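Local coordinates for antibiotic biosynthesis monooxygenase family protein (Shewanella oneidensis, PDB 2BBE) that is of unknown function but belongs to the antibiotic biosynthesis monooxygenase family and may act as an oxidoreductase, at residues A[75-78]-A[82-85]. Numbering follows the deposited sequence.
Sequences DEHC and AIQH
C78 and I83 face each other with their CA atoms 6.1 Å apart where helix 71-78 ends and, after a short link, helix 81-94 begins. This helix-link-helix joint belongs to the helical layer of a ferredoxin-like alpha/beta fold, as in the dimeric alpha/beta-barrel family, packed against the antiparallel sheet. No hydrogen bond joins 75-78 to 82-85; they meet through van der Waals contact. The CB of I83 is directed toward 75-78, and its branched aliphatic chain lies against the last carbonyls of helix 71-78: CG1 lies 3.4 Å from the carbonyl O of H77, while CG2 rests 4.0 Å from O of C78. With CG of H77 anti to the backbone N (chi1 165°), its imidazole end comes near I83; the two side chains cross at about a right angle and H77 CE1 comes 3.5 Å from I83 CD1. Histidine suits this buried place because its ring carbon CE1 can pack on isoleucine while ND1 hydrogen-bonds to OE2 of E44; the rings of F68 and Y50 also meet it, and T41 touches both H77 and I83. In one of its two conformers, Q84 bends at chi2 (-88°), bringing its amide carbon CD within 3.3 Å of the C78 carbonyl O without a hydrogen bond.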
loop_
_atom_site.group_PDB
_atom_site.type_symbol
_atom_site.label_atom_id
_atom_site.label_comp_id
_atom_site.label_asym_id
_atom_site.label_seq_id
_atom_site.Cartn_x
_atom_site.Cartn_y
_atom_site.Cartn_z
ATOM N N ASP A 75 2.052 -19.143 6.065
ATOM C CA ASP A 75 2.128 -20.614 5.971
ATOM C C ASP A 75 0.953 -21.195 5.176
ATOM O O ASP A 75 1.129 -22.120 4.348
ATOM C CB ASP A 75 2.197 -21.237 7.375
ATOM C CG ASP A 75 3.528 -20.967 8.080
ATOM O OD1 ASP A 75 4.507 -20.535 7.431
ATOM O OD2 ASP A 75 3.598 -21.197 9.299
ATOM N N GLU A 76 -0.243 -20.651 5.410
ATOM C CA GLU A 76 -1.442 -21.038 4.653
ATOM C C GLU A 76 -1.243 -20.799 3.152
ATOM O O GLU A 76 -1.556 -21.668 2.329
ATOM C CB GLU A 76 -2.682 -20.269 5.159
ATOM C CG GLU A 76 -4.005 -20.679 4.486
ATOM C CD GLU A 76 -5.242 -20.193 5.234
ATOM O OE1 GLU A 76 -5.124 -19.821 6.419
ATOM O OE2 GLU A 76 -6.343 -20.201 4.641
ATOM N N HIS A 77 -0.726 -19.613 2.805
ATOM C CA HIS A 77 -0.414 -19.260 1.422
ATOM C C HIS A 77 0.547 -20.279 0.799
ATOM O O HIS A 77 0.302 -20.768 -0.307
ATOM C CB HIS A 77 0.219 -17.855 1.337
ATOM C CG HIS A 77 0.890 -17.581 0.026
ATOM N ND1 HIS A 77 0.185 -17.378 -1.144
ATOM C CD2 HIS A 77 2.200 -17.480 -0.304
ATOM C CE1 HIS A 77 1.030 -17.172 -2.136
ATOM N NE2 HIS A 77 2.258 -17.223 -1.653
ATOM N N CYS A 78 1.645 -20.567 1.505
ATOM C CA CYS A 78 2.673 -21.482 1.006
ATOM C C CYS A 78 2.185 -22.914 0.804
ATOM O O CYS A 78 2.734 -23.633 -0.035
ATOM C CB CYS A 78 3.919 -21.475 1.903
ATOM S SG CYS A 78 4.771 -19.886 1.801
ATOM N N ALA A 82 -1.860 -24.283 -5.804
ATOM C CA ALA A 82 -1.212 -23.598 -6.948
ATOM C C ALA A 82 0.227 -23.172 -6.640
ATOM O O ALA A 82 1.088 -23.156 -7.524
ATOM C CB ALA A 82 -2.021 -22.383 -7.398
ATOM N N ILE A 83 0.477 -22.821 -5.386
ATOM C CA ILE A 83 1.810 -22.405 -4.965
ATOM C C ILE A 83 2.730 -23.619 -4.955
ATOM O O ILE A 83 3.835 -23.543 -5.469
ATOM C CB ILE A 83 1.772 -21.650 -3.583
ATOM C CG1 ILE A 83 0.744 -20.498 -3.633
ATOM C CG2 ILE A 83 3.170 -21.184 -3.156
ATOM C CD1 ILE A 83 0.944 -19.467 -4.764
ATOM N N GLN A 84 2.265 -24.739 -4.381
ATOM C CA GLN A 84 3.050 -25.957 -4.368
ATOM C C GLN A 84 3.283 -26.490 -5.798
ATOM O O GLN A 84 4.378 -26.987 -6.115
ATOM C CB GLN A 84 2.416 -27.016 -3.446
ATOM C CG GLN A 84 2.173 -26.549 -1.981
ATOM C CD GLN A 84 3.361 -26.769 -1.030
ATOM O OE1 GLN A 84 3.187 -27.280 0.076
ATOM N NE2 GLN A 84 4.560 -26.375 -1.451
ATOM N N HIS A 85 2.273 -26.380 -6.661
ATOM C CA HIS A 85 2.429 -26.770 -8.057
ATOM C C HIS A 85 3.508 -25.915 -8.742
ATOM O O HIS A 85 4.361 -26.431 -9.479
ATOM C CB HIS A 85 1.107 -26.614 -8.811
ATOM C CG HIS A 85 1.225 -26.916 -10.269
ATOM N ND1 HIS A 85 1.287 -28.208 -10.752
ATOM C CD2 HIS A 85 1.326 -26.105 -11.347
ATOM C CE1 HIS A 85 1.404 -28.178 -12.066
ATOM N NE2 HIS A 85 1.432 -26.916 -12.454
#